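Local structure of PDZ domain protein (Parabacteroides distasonis, 4L8N) at residues S102-E107 and Q321-D326; Q109-Y114 and S303-N308; T310-D315 and C429-K434; D317-V322 and H352-F357. The protein is of unknown function but carries PDZ domains in its N- and C-terminal parts around a DUF4136 domain, and binds magnesium. One frame throughout, in Å; residues are numbered along the deposited sequence.

Contact 1. Residues S102-E107 and Q321-D326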
loop_
_atom_site.group_PDB
_atom_site.type_symbol
_atom_site.label_atom_id
_atom_site.label_comp_id
_atom_site.label_asym_id
_atom_site.label_seq_id
_atom_site.Cartn_x
_atom_site.Cartn_y
_atom_site.Cartn_z
ATOM N N SER A 102 -23.454 -29.115 -30.892
ATOM C CA SER A 102 -23.927 -29.015 -29.499
ATOM C C SER A 102 -23.561 -30.226 -28.633
ATOM O O SER A 102 -23.318 -30.044 -27.445
ATOM C CB SER A 102 -25.441 -28.814 -29.451
ATOM O OG SER A 102 -26.121 -29.822 -30.189
ATOM N N ASN A 103 -23.527 -31.440 -29.222
ATOM C CA ASN A 103 -23.231 -32.710 -28.540
ATOM C C ASN A 103 -21.726 -33.142 -28.614
ATOM O O ASN A 103 -21.387 -34.252 -28.183
ATOM C CB ASN A 103 -24.115 -33.818 -29.141
ATOM C CG ASN A 103 -23.861 -34.100 -30.609
ATOM O OD1 ASN A 103 -23.527 -33.209 -31.396
ATOM N ND2 ASN A 103 -24.018 -35.348 -31.014
ATOM N N ALA A 104 -20.839 -32.272 -29.151
ATOM C CA ALA A 104 -19.407 -32.557 -29.305
ATOM C C ALA A 104 -18.605 -32.269 -28.034
ATOM O O ALA A 104 -18.802 -31.240 -27.376
ATOM C CB ALA A 104 -18.821 -31.762 -30.464
ATOM N N ILE A 105 -17.736 -33.230 -27.674
ATOM C CA ILE A 105 -16.786 -33.129 -26.574
ATOM C C ILE A 105 -15.443 -33.109 -27.272
ATOM O O ILE A 105 -15.112 -34.056 -27.999
ATOM C CB ILE A 105 -16.925 -34.232 -25.469
ATOM C CG1 ILE A 105 -18.311 -34.209 -24.784
ATOM C CG2 ILE A 105 -15.806 -34.126 -24.418
ATOM C CD1 ILE A 105 -18.743 -32.863 -24.028
ATOM N N THR A 106 -14.723 -31.994 -27.136
ATOM C CA THR A 106 -13.445 -31.810 -27.800
ATOM C C THR A 106 -12.307 -32.331 -26.931
ATOM O O THR A 106 -12.455 -32.471 -25.708
ATOM C CB THR A 106 -13.219 -30.332 -28.143
ATOM O OG1 THR A 106 -13.017 -29.586 -26.953
ATOM C CG2 THR A 106 -14.339 -29.736 -28.957
ATOM N N GLU A 107 -11.153 -32.575 -27.567
ATOM C CA GLU A 107 -9.938 -33.007 -26.890
ATOM C C GLU A 107 -9.455 -31.915 -25.922
ATOM O O GLU A 107 -8.887 -32.249 -24.891
ATOM C CB GLU A 107 -8.849 -33.385 -27.898
ATOM C CG GLU A 107 -9.157 -34.679 -28.646
ATOM C CD GLU A 107 -8.192 -34.995 -29.771
ATOM O OE1 GLU A 107 -7.714 -34.057 -30.453
ATOM O OE2 GLU A 107 -7.902 -36.197 -29.957
ATOM N N GLN A 321 -18.382 -42.682 -30.248
ATOM C CA GLN A 321 -18.799 -42.170 -31.552
ATOM C C GLN A 321 -18.210 -40.800 -31.894
ATOM O O GLN A 321 -18.434 -39.810 -31.177
ATOM C CB GLN A 321 -20.325 -42.081 -31.622
ATOM C CG GLN A 321 -20.999 -43.404 -31.951
ATOM C CD GLN A 321 -22.391 -43.195 -32.487
ATOM O OE1 GLN A 321 -23.147 -42.321 -32.035
ATOM N NE2 GLN A 321 -22.762 -44.005 -33.465
ATOM N N VAL A 322 -17.502 -40.744 -33.036
ATOM C CA VAL A 322 -16.898 -39.529 -33.588
ATOM C C VAL A 322 -18.027 -38.624 -34.099
ATOM O O VAL A 322 -18.813 -39.051 -34.943
ATOM C CB VAL A 322 -15.884 -39.874 -34.719
ATOM C CG1 VAL A 322 -15.184 -38.627 -35.239
ATOM C CG2 VAL A 322 -14.867 -40.922 -34.270
ATOM N N VAL A 323 -18.129 -37.398 -33.585
ATOM C CA VAL A 323 -19.180 -36.480 -34.032
ATOM C C VAL A 323 -18.624 -35.465 -35.050
ATOM O O VAL A 323 -19.409 -34.826 -35.750
ATOM C CB VAL A 323 -19.929 -35.774 -32.873
ATOM C CG1 VAL A 323 -20.818 -36.749 -32.121
ATOM C CG2 VAL A 323 -18.970 -35.077 -31.927
ATOM N N ASP A 324 -17.282 -35.334 -35.142
ATOM C CA ASP A 324 -16.597 -34.408 -36.059
ATOM C C ASP A 324 -15.080 -34.672 -36.068
ATOM O O ASP A 324 -14.548 -35.300 -35.145
ATOM C CB ASP A 324 -16.889 -32.941 -35.656
ATOM C CG ASP A 324 -16.552 -31.854 -36.667
ATOM O OD1 ASP A 324 -16.175 -32.200 -37.815
ATOM O OD2 ASP A 324 -16.658 -30.649 -36.306
ATOM N N VAL A 325 -14.397 -34.219 -37.135
ATOM C CA VAL A 325 -12.945 -34.330 -37.333
ATOM C C VAL A 325 -12.485 -33.003 -37.920
ATOM O O VAL A 325 -12.890 -32.678 -39.029
ATOM C CB VAL A 325 -12.522 -35.539 -38.226
ATOM C CG1 VAL A 325 -11.008 -35.627 -38.333
ATOM C CG2 VAL A 325 -13.080 -36.855 -37.709
ATOM N N ASP A 326 -11.667 -32.229 -37.184
ATOM C CA ASP A 326 -11.141 -30.919 -37.603
ATOM C C ASP A 326 -10.414 -31.007 -38.953
ATOM O O ASP A 326 -9.681 -31.963 -39.203
ATOM C CB ASP A 326 -10.229 -30.314 -36.527
ATOM C CG ASP A 326 -10.922 -30.076 -35.196
ATOM O OD1 ASP A 326 -12.150 -30.325 -35.111
ATOM O OD2 ASP A 326 -10.234 -29.665 -34.232
#

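Contact 2. Residues Q109-Y114 and S303-N308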
loop_
_atom_site.group_PDB
_atom_site.type_symbol
_atom_site.label_atom_id
_atom_site.label_comp_id
_atom_site.label_asym_id
_atom_site.label_seq_id
_atom_site.Cartn_x
_atom_site.Cartn_y
_atom_site.Cartn_z
ATOM N N GLN A 109 -11.520 -30.003 -24.116
ATOM C CA GLN A 109 -12.390 -30.190 -22.961
ATOM C C GLN A 109 -11.911 -31.386 -22.118
ATOM O O GLN A 109 -11.737 -31.240 -20.908
ATOM C CB GLN A 109 -13.853 -30.364 -23.405
ATOM C CG GLN A 109 -14.475 -29.100 -24.009
ATOM C CD GLN A 109 -15.832 -29.393 -24.601
ATOM O OE1 GLN A 109 -15.965 -29.996 -25.675
ATOM N NE2 GLN A 109 -16.875 -29.014 -23.892
ATOM N N LEU A 110 -11.642 -32.537 -22.772
ATOM C CA LEU A 110 -11.175 -33.775 -22.144
ATOM C C LEU A 110 -9.801 -33.611 -21.470
ATOM O O LEU A 110 -9.571 -34.201 -20.412
ATOM C CB LEU A 110 -11.131 -34.916 -23.163
ATOM C CG LEU A 110 -12.483 -35.417 -23.684
ATOM C CD1 LEU A 110 -12.338 -36.095 -25.015
ATOM C CD2 LEU A 110 -13.179 -36.339 -22.679
ATOM N N ALA A 111 -8.910 -32.782 -22.048
ATOM C CA ALA A 111 -7.595 -32.508 -21.465
ATOM C C ALA A 111 -7.757 -31.831 -20.107
ATOM O O ALA A 111 -6.996 -32.117 -19.186
ATOM C CB ALA A 111 -6.771 -31.642 -22.397
ATOM N N SER A 112 -8.785 -30.977 -19.977
ATOM C CA SER A 112 -9.134 -30.280 -18.744
ATOM C C SER A 112 -9.819 -31.216 -17.757
ATOM O O SER A 112 -9.513 -31.144 -16.564
ATOM C CB SER A 112 -10.037 -29.099 -19.044
ATOM O OG SER A 112 -9.255 -27.960 -19.342
ATOM N N ALA A 113 -10.710 -32.118 -18.247
ATOM C CA ALA A 113 -11.429 -33.081 -17.415
ATOM C C ALA A 113 -10.495 -34.166 -16.844
ATOM O O ALA A 113 -10.686 -34.594 -15.701
ATOM C CB ALA A 113 -12.561 -33.721 -18.207
ATOM N N TYR A 114 -9.495 -34.606 -17.619
ATOM C CA TYR A 114 -8.533 -35.615 -17.162
ATOM C C TYR A 114 -7.162 -34.973 -16.769
ATOM O O TYR A 114 -6.131 -35.644 -16.817
ATOM C CB TYR A 114 -8.336 -36.670 -18.263
ATOM C CG TYR A 114 -9.447 -37.689 -18.407
ATOM C CD1 TYR A 114 -9.465 -38.841 -17.628
ATOM C CD2 TYR A 114 -10.405 -37.566 -19.408
ATOM C CE1 TYR A 114 -10.443 -39.817 -17.802
ATOM C CE2 TYR A 114 -11.404 -38.522 -19.575
ATOM C CZ TYR A 114 -11.417 -39.651 -18.773
ATOM O OH TYR A 114 -12.385 -40.611 -18.940
ATOM N N SER A 303 -3.311 -19.966 -16.934
ATOM C CA SER A 303 -3.936 -21.203 -17.402
ATOM C C SER A 303 -3.009 -21.870 -18.381
ATOM O O SER A 303 -2.796 -21.338 -19.480
ATOM C CB SER A 303 -5.286 -20.928 -18.058
ATOM O OG SER A 303 -6.183 -20.297 -17.159
ATOM N N LYS A 304 -2.405 -23.004 -17.980
ATOM C CA LYS A 304 -1.532 -23.696 -18.906
ATOM C C LYS A 304 -2.163 -25.032 -19.278
ATOM O O LYS A 304 -2.957 -25.564 -18.505
ATOM C CB LYS A 304 -0.091 -23.813 -18.376
ATOM C CG LYS A 304 0.181 -24.785 -17.248
ATOM C CD LYS A 304 1.688 -24.897 -17.098
ATOM C CE LYS A 304 2.112 -25.808 -15.987
ATOM N NZ LYS A 304 3.580 -26.060 -16.023
ATOM N N LYS A 305 -1.898 -25.515 -20.502
ATOM C CA LYS A 305 -2.437 -26.790 -21.006
ATOM C C LYS A 305 -1.599 -27.343 -22.153
ATOM O O LYS A 305 -1.271 -26.619 -23.094
ATOM C CB LYS A 305 -3.898 -26.646 -21.475
ATOM C CG LYS A 305 -4.557 -27.962 -21.924
ATOM C CD LYS A 305 -5.978 -27.788 -22.499
ATOM C CE LYS A 305 -6.938 -27.283 -21.446
ATOM N NZ LYS A 305 -8.343 -27.350 -21.888
ATOM N N THR A 306 -1.275 -28.630 -22.065
ATOM C CA THR A 306 -0.585 -29.362 -23.108
ATOM C C THR A 306 -1.295 -30.683 -23.259
ATOM O O THR A 306 -1.475 -31.385 -22.280
ATOM C CB THR A 306 0.914 -29.530 -22.826
ATOM O OG1 THR A 306 1.505 -28.245 -22.647
ATOM C CG2 THR A 306 1.642 -30.268 -23.956
ATOM N N TYR A 307 -1.700 -31.026 -24.478
ATOM C CA TYR A 307 -2.346 -32.300 -24.744
ATOM C C TYR A 307 -1.994 -32.806 -26.130
ATOM O O TYR A 307 -1.569 -32.023 -26.978
ATOM C CB TYR A 307 -3.876 -32.205 -24.558
ATOM C CG TYR A 307 -4.610 -31.290 -25.522
ATOM C CD1 TYR A 307 -4.743 -29.930 -25.258
ATOM C CD2 TYR A 307 -5.281 -31.804 -26.628
ATOM C CE1 TYR A 307 -5.434 -29.086 -26.124
ATOM C CE2 TYR A 307 -6.018 -30.976 -27.477
ATOM C CZ TYR A 307 -6.079 -29.614 -27.228
ATOM O OH TYR A 307 -6.790 -28.777 -28.055
ATOM N N ASN A 308 -2.160 -34.125 -26.352
ATOM C CA ASN A 308 -2.008 -34.758 -27.673
ATOM C C ASN A 308 -3.282 -34.474 -28.447
ATOM O O ASN A 308 -4.380 -34.851 -27.999
ATOM C CB ASN A 308 -1.762 -36.275 -27.577
ATOM C CG ASN A 308 -0.331 -36.733 -27.435
ATOM O OD1 ASN A 308 0.648 -36.042 -27.754
ATOM N ND2 ASN A 308 -0.190 -37.961 -27.003
#

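Contact 3. Residues T310-D315 and C429-K434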
loop_
_atom_site.group_PDB
_atom_site.type_symbol
_atom_site.label_atom_id
_atom_site.label_comp_id
_atom_site.label_asym_id
_atom_site.label_seq_id
_atom_site.Cartn_x
_atom_site.Cartn_y
_atom_site.Cartn_z
ATOM N N THR A 310 -5.490 -34.801 -31.986
ATOM C CA THR A 310 -5.793 -35.603 -33.177
ATOM C C THR A 310 -6.867 -34.873 -34.028
ATOM O O THR A 310 -6.871 -34.990 -35.246
ATOM C CB THR A 310 -6.245 -37.024 -32.824
ATOM O OG1 THR A 310 -7.572 -36.974 -32.302
ATOM C CG2 THR A 310 -5.298 -37.753 -31.870
ATOM N N GLY A 311 -7.763 -34.143 -33.377
ATOM C CA GLY A 311 -8.822 -33.403 -34.051
ATOM C C GLY A 311 -10.190 -34.031 -33.934
ATOM O O GLY A 311 -11.140 -33.511 -34.511
ATOM N N ILE A 312 -10.305 -35.156 -33.197
ATOM C CA ILE A 312 -11.562 -35.893 -33.012
ATOM C C ILE A 312 -12.395 -35.235 -31.907
ATOM O O ILE A 312 -11.873 -34.878 -30.843
ATOM C CB ILE A 312 -11.319 -37.419 -32.702
ATOM C CG1 ILE A 312 -10.556 -38.137 -33.833
ATOM C CG2 ILE A 312 -12.625 -38.176 -32.384
ATOM C CD1 ILE A 312 -9.715 -39.378 -33.367
ATOM N N SER A 313 -13.700 -35.098 -32.176
ATOM C CA SER A 313 -14.722 -34.653 -31.242
ATOM C C SER A 313 -15.628 -35.874 -30.951
ATOM O O SER A 313 -15.916 -36.652 -31.862
ATOM C CB SER A 313 -15.477 -33.462 -31.804
ATOM O OG SER A 313 -14.620 -32.331 -31.817
ATOM N N TYR A 314 -15.984 -36.098 -29.683
ATOM C CA TYR A 314 -16.748 -37.277 -29.245
ATOM C C TYR A 314 -18.163 -36.884 -28.815
ATOM O O TYR A 314 -18.370 -35.732 -28.418
ATOM C CB TYR A 314 -16.008 -37.983 -28.075
ATOM C CG TYR A 314 -14.567 -38.357 -28.368
ATOM C CD1 TYR A 314 -13.528 -37.468 -28.113
ATOM C CD2 TYR A 314 -14.242 -39.597 -28.901
ATOM C CE1 TYR A 314 -12.205 -37.795 -28.403
ATOM C CE2 TYR A 314 -12.921 -39.940 -29.185
ATOM C CZ TYR A 314 -11.902 -39.042 -28.920
ATOM O OH TYR A 314 -10.593 -39.379 -29.181
ATOM N N ASP A 315 -19.134 -37.830 -28.880
ATOM C CA ASP A 315 -20.529 -37.580 -28.475
ATOM C C ASP A 315 -20.628 -37.566 -26.952
ATOM O O ASP A 315 -20.290 -38.557 -26.319
ATOM C CB ASP A 315 -21.475 -38.651 -29.074
ATOM C CG ASP A 315 -22.955 -38.292 -29.215
ATOM O OD1 ASP A 315 -23.492 -37.598 -28.320
ATOM O OD2 ASP A 315 -23.599 -38.784 -30.176
ATOM N N CYS A 429 -0.330 -43.116 -31.493
ATOM C CA CYS A 429 -1.468 -43.827 -30.898
ATOM C C CYS A 429 -2.200 -44.627 -31.948
ATOM O O CYS A 429 -2.358 -44.174 -33.081
ATOM C CB CYS A 429 -2.405 -42.847 -30.193
ATOM S SG CYS A 429 -1.556 -41.622 -29.146
ATOM N N THR A 430 -2.639 -45.829 -31.569
ATOM C CA THR A 430 -3.363 -46.741 -32.449
ATOM C C THR A 430 -4.845 -46.544 -32.240
ATOM O O THR A 430 -5.336 -46.671 -31.120
ATOM C CB THR A 430 -2.921 -48.197 -32.193
ATOM O OG1 THR A 430 -1.539 -48.336 -32.533
ATOM C CG2 THR A 430 -3.736 -49.204 -32.975
ATOM N N PHE A 431 -5.553 -46.234 -33.321
ATOM C CA PHE A 431 -7.000 -46.065 -33.294
ATOM C C PHE A 431 -7.654 -47.168 -34.139
ATOM O O PHE A 431 -7.377 -47.286 -35.339
ATOM C CB PHE A 431 -7.413 -44.661 -33.766
ATOM C CG PHE A 431 -7.274 -43.542 -32.753
ATOM C CD1 PHE A 431 -6.049 -42.903 -32.558
ATOM C CD2 PHE A 431 -8.378 -43.086 -32.039
ATOM C CE1 PHE A 431 -5.935 -41.835 -31.661
ATOM C CE2 PHE A 431 -8.259 -42.015 -31.148
ATOM C CZ PHE A 431 -7.041 -41.399 -30.968
ATOM N N ASN A 432 -8.455 -48.021 -33.471
ATOM C CA ASN A 432 -9.205 -49.132 -34.061
ATOM C C ASN A 432 -10.629 -48.681 -34.255
ATOM O O ASN A 432 -11.360 -48.522 -33.274
ATOM C CB ASN A 432 -9.145 -50.378 -33.171
ATOM C CG ASN A 432 -7.814 -51.050 -33.178
ATOM O OD1 ASN A 432 -6.942 -50.769 -32.349
ATOM N ND2 ASN A 432 -7.628 -51.947 -34.128
ATOM N N ILE A 433 -11.008 -48.402 -35.506
ATOM C CA ILE A 433 -12.351 -47.913 -35.795
ATOM C C ILE A 433 -13.169 -48.964 -36.589
ATOM O O ILE A 433 -12.623 -49.970 -37.061
ATOM C CB ILE A 433 -12.331 -46.512 -36.498
ATOM C CG1 ILE A 433 -11.724 -46.565 -37.918
ATOM C CG2 ILE A 433 -11.638 -45.449 -35.626
ATOM C CD1 ILE A 433 -12.539 -45.914 -38.958
ATOM N N LYS A 434 -14.487 -48.726 -36.689
ATOM C CA LYS A 434 -15.432 -49.560 -37.418
ATOM C C LYS A 434 -16.507 -48.676 -38.046
ATOM O O LYS A 434 -17.306 -48.077 -37.321
ATOM C CB LYS A 434 -16.056 -50.624 -36.496
#

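Contact 4. Residues D317-V322 and H352-F357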
loop_
_atom_site.group_PDB
_atom_site.type_symbol
_atom_site.label_atom_id
_atom_site.label_comp_id
_atom_site.label_asym_id
_atom_site.label_seq_id
_atom_site.Cartn_x
_atom_site.Cartn_y
_atom_site.Cartn_z
ATOM N N ASP A 317 -22.950 -38.107 -25.028
ATOM C CA ASP A 317 -23.756 -39.233 -24.557
ATOM C C ASP A 317 -23.068 -40.560 -24.965
ATOM O O ASP A 317 -22.489 -41.204 -24.085
ATOM C CB ASP A 317 -25.210 -39.122 -25.075
ATOM C CG ASP A 317 -25.807 -37.719 -24.978
ATOM O OD1 ASP A 317 -25.858 -37.165 -23.849
ATOM O OD2 ASP A 317 -26.216 -37.173 -26.030
ATOM N N LYS A 318 -23.054 -40.932 -26.275
ATOM C CA LYS A 318 -22.347 -42.133 -26.751
ATOM C C LYS A 318 -20.890 -41.752 -27.138
ATOM O O LYS A 318 -20.608 -41.472 -28.307
ATOM C CB LYS A 318 -23.092 -42.803 -27.920
ATOM C CG LYS A 318 -22.667 -44.248 -28.140
ATOM C CD LYS A 318 -23.304 -44.864 -29.378
ATOM C CE LYS A 318 -22.734 -46.228 -29.678
ATOM N NZ LYS A 318 -23.105 -46.696 -31.037
ATOM N N LEU A 319 -19.972 -41.780 -26.148
ATOM C CA LEU A 319 -18.562 -41.371 -26.261
ATOM C C LEU A 319 -17.709 -42.153 -27.259
ATOM O O LEU A 319 -16.692 -41.607 -27.698
ATOM C CB LEU A 319 -17.869 -41.415 -24.898
ATOM C CG LEU A 319 -18.265 -40.319 -23.921
ATOM C CD1 LEU A 319 -18.230 -40.832 -22.509
ATOM C CD2 LEU A 319 -17.408 -39.062 -24.093
ATOM N N ASP A 320 -18.083 -43.397 -27.627
ATOM C CA ASP A 320 -17.263 -44.154 -28.588
ATOM C C ASP A 320 -17.567 -43.750 -30.056
ATOM O O ASP A 320 -17.028 -44.369 -30.982
ATOM C CB ASP A 320 -17.406 -45.679 -28.387
ATOM C CG ASP A 320 -18.760 -46.287 -28.705
ATOM O OD1 ASP A 320 -19.786 -45.698 -28.303
ATOM O OD2 ASP A 320 -18.786 -47.402 -29.260
ATOM N N GLN A 321 -18.382 -42.682 -30.248
ATOM C CA GLN A 321 -18.799 -42.170 -31.552
ATOM C C GLN A 321 -18.210 -40.800 -31.894
ATOM O O GLN A 321 -18.434 -39.810 -31.177
ATOM C CB GLN A 321 -20.325 -42.081 -31.622
ATOM C CG GLN A 321 -20.999 -43.404 -31.951
ATOM C CD GLN A 321 -22.391 -43.195 -32.487
ATOM O OE1 GLN A 321 -23.147 -42.321 -32.035
ATOM N NE2 GLN A 321 -22.762 -44.005 -33.465
ATOM N N VAL A 322 -17.502 -40.744 -33.036
ATOM C CA VAL A 322 -16.898 -39.529 -33.588
ATOM C C VAL A 322 -18.027 -38.624 -34.099
ATOM O O VAL A 322 -18.813 -39.051 -34.943
ATOM C CB VAL A 322 -15.884 -39.874 -34.719
ATOM C CG1 VAL A 322 -15.184 -38.627 -35.239
ATOM C CG2 VAL A 322 -14.867 -40.922 -34.270
ATOM N N HIS A 352 -17.941 -47.483 -23.129
ATOM C CA HIS A 352 -18.335 -47.241 -21.737
ATOM C C HIS A 352 -19.152 -45.963 -21.608
ATOM O O HIS A 352 -19.042 -45.080 -22.455
ATOM C CB HIS A 352 -17.099 -47.144 -20.826
ATOM C CG HIS A 352 -16.177 -48.304 -20.944
ATOM N ND1 HIS A 352 -16.463 -49.513 -20.338
ATOM C CD2 HIS A 352 -15.003 -48.409 -21.606
ATOM C CE1 HIS A 352 -15.460 -50.316 -20.655
ATOM N NE2 HIS A 352 -14.553 -49.693 -21.410
ATOM N N SER A 353 -19.954 -45.856 -20.534
ATOM C CA SER A 353 -20.758 -44.664 -20.250
ATOM C C SER A 353 -19.875 -43.577 -19.658
ATOM O O SER A 353 -18.750 -43.856 -19.245
ATOM C CB SER A 353 -21.897 -44.996 -19.287
ATOM O OG SER A 353 -21.500 -44.937 -17.925
ATOM N N ALA A 354 -20.406 -42.355 -19.569
ATOM C CA ALA A 354 -19.715 -41.228 -18.966
ATOM C C ALA A 354 -19.457 -41.479 -17.474
ATOM O O ALA A 354 -18.385 -41.118 -16.987
ATOM C CB ALA A 354 -20.530 -39.959 -19.156
ATOM N N GLU A 355 -20.420 -42.119 -16.755
ATOM C CA GLU A 355 -20.256 -42.411 -15.327
ATOM C C GLU A 355 -19.287 -43.565 -15.103
ATOM O O GLU A 355 -18.589 -43.569 -14.085
ATOM C CB GLU A 355 -21.588 -42.662 -14.608
ATOM C CG GLU A 355 -22.042 -41.462 -13.781
ATOM C CD GLU A 355 -21.010 -40.849 -12.845
ATOM O OE1 GLU A 355 -20.459 -41.588 -11.996
ATOM O OE2 GLU A 355 -20.743 -39.631 -12.970
ATOM N N GLU A 356 -19.207 -44.515 -16.064
ATOM C CA GLU A 356 -18.238 -45.618 -16.029
ATOM C C GLU A 356 -16.807 -45.046 -16.058
ATOM O O GLU A 356 -15.948 -45.508 -15.308
ATOM C CB GLU A 356 -18.445 -46.566 -17.221
ATOM C CG GLU A 356 -19.564 -47.579 -17.065
ATOM C CD GLU A 356 -19.536 -48.645 -18.142
ATOM O OE1 GLU A 356 -18.782 -49.634 -17.986
ATOM O OE2 GLU A 356 -20.238 -48.472 -19.165
ATOM N N PHE A 357 -16.585 -44.015 -16.913
ATOM C CA PHE A 357 -15.314 -43.324 -17.126
ATOM C C PHE A 357 -14.989 -42.431 -15.945
ATOM O O PHE A 357 -13.858 -42.462 -15.456
ATOM C CB PHE A 357 -15.330 -42.503 -18.439
ATOM C CG PHE A 357 -15.016 -43.250 -19.720
ATOM C CD1 PHE A 357 -13.802 -43.920 -19.879
ATOM C CD2 PHE A 357 -15.892 -43.214 -20.800
ATOM C CE1 PHE A 357 -13.496 -44.586 -21.078
ATOM C CE2 PHE A 357 -15.582 -43.877 -22.000
ATOM C CZ PHE A 357 -14.386 -44.557 -22.130
#

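Contact 1. Residues S102-E107 and Q321-D326
The two methyl groups of Val323 reach successive residues of the 102-107 segment. Val323 CG2 rests 3.6 Å from Ala104 CB, the CA atoms of Ala104 and Val323 being 6.1 Å apart, while Val323 CG1 lies 3.7 Å from Asn103 ND2. With chi1 at -71°, CG1 of the valine is placed beside its own backbone N and CG2 between N and the carbonyl carbon, and this spreads the fork over both neighbours. Asn103 and Val323 run past one another in opposite directions, and no hydrogen bond links the segments. What brings them together is strand 312-315, the middle member of a three-stranded antiparallel sheet in which 104-105 and 322-325 are the outer strands. In a PDZ domain the corresponding edge takes up a peptide as an added strand, so 104-105 probably occupies a ligand-like position in the C-terminal PDZ domain. Both Val323 and Asp324 pair with Ser313, as in a beta bulge. At the bulge, Asp324 OD1 accepts from Val325 N over 2.8 Å, a bent bond arriving 44° out of the carboxylate plane. Further along, Glu107 is held by Gly311 N, Thr310 OG1 and Tyr413 OH.

Contact 2. Residues Q109-Y114 and S303-N308
Ala111 turns its methyl group toward the strand and settles between two side chains, Lys305 and Tyr307, which project from the same side of the strand. On the tyrosine, the methyl meets the root of the side chain: Ala111 CB is 3.7 Å from Tyr307 CB and 3.8 Å from Tyr307 CG, approaching the ring obliquely. On the lysine it meets the aliphatic part, with Ala111 CB 3.9 Å from Lys305 CD. The lysine leaves the strand extended, its CG trans to the backbone N (chi1 -176°), and then bends at chi3 (-65°), a kink that carries the ammonium group alongside the helix to Ser112. There Lys305 NZ donates to Ser112 OG over 2.8 Å. The same nitrogen also bonds to Asp108 O, one helical turn earlier, so the positive group bridges a backbone carbonyl and a hydroxyl on one flank of the helix. Glu107 and Asp108 pack on the Tyr307 side chain nearer the start of the helix. The axes of the short segments, helix 109-113 and strand 303-308, approach to 8.9 Å at an angle of 112°, and the helix therefore lies steeply across strand 298-309, whose neighbours in the large mixed sheet are strands 123-135 and 438-456.

Contact 3. Residues T310-D315 and C429-K434
This is a buried, largely apolar contact between the short three-stranded sheet and the part of the large mixed sheet that belongs to the C-terminal PDZ domain: Phe431, on strand 429-435, points its ring into side chains of strand 312-315 and the turn before it. Ile312 makes the closest approach, its CD1 lying 3.7 Å from Phe431 CE2; the two side chains come from opposite directions and meet obliquely. Thr310 adds its methyl, CG2, at 4.1 Å from Phe431 CE1. Tyr314 arrives crosswise, its OH at the edge of the phenyl ring, near its plane and 4.0 Å from Phe431 CE2. Tyr309 to Ile312, where strand 298-309 gives way to 312-315, probably corresponds to the GLGF carboxylate-binding loop of PDZ domains, and Gly311 takes backbone angles (phi 105°, psi 2°) that favour glycine. Within this turn, Thr310 OG1 bonds to the Glu107 carboxylate (OE2) and also receives a weak, nearly straight bond from Ile312 N. Ile312 CG2, trans to the backbone N, lies 3.6 Å above one face of the Tyr314 ring, toward its rim. The phenolic OH of Tyr314 hydrogen-bonds to Tyr413, whose ring in turn makes an edge-to-face contact with Phe431.

Contact 4. Residues D317-V322 and H352-F357
Leu319 makes nearly the whole contact through one methyl group, CD1, which is pushed into the first turn of a helix. Leu319 CD1 lies 3.7 Å from Phe357 CD2, met obliquely, and 3.9 Å from Ala354 CA, with Ala354 CB a little farther off. Leucine and phenylalanine slide past each other in opposite directions, and the same methyl also borders the backbone of Ser353. The leucine sits in a type I beta turn from Lys318 to Gln321, closed by the Gln321 N to Lys318 O bond; its chi2 of 147° departs from the usual staggered value. In PDZ domains a helix of this kind forms one wall of the peptide groove, and helix 354-367 probably corresponds to it, with the 317-322 loop between the second and third strands packed against its N-terminal end. Ser353 and Glu356 form a capping box there: Glu356 N donates to Ser353 OG over 3.0 Å, and Ser353 N donates to Glu356 OE2 over 3.0 Å, from 46° out of the carboxylate plane. Glu356 OE1 takes a weak bond from His352 ND1. His352 CB lies 3.8 Å above one face of the Phe357 ring, and an edge-to-face contact with Phe411 adds to the packing around the phenylalanine.

The contacts all lie on one side of the chain's centre, their own centres about 10 to 18 Å apart. Contacts 1 and 3 are nearest, joined through strand 312-315, where Ile105 N pairs with Tyr314 O. Contact 2 follows directly from contact 1, because helix 107-113 succeeds strand 104-105, and its Leu110 packs on Tyr314 of contact 3. Contact 4 shares Gln321 and Val322 with contact 1 and falls, in sequence, between the two segments of contact 3. Residues 102-114, which follow the last strand (91-101) of the N-terminal six-stranded sheet, thus join a C-terminal PDZ domain assembled from residues about 200 or more positions later.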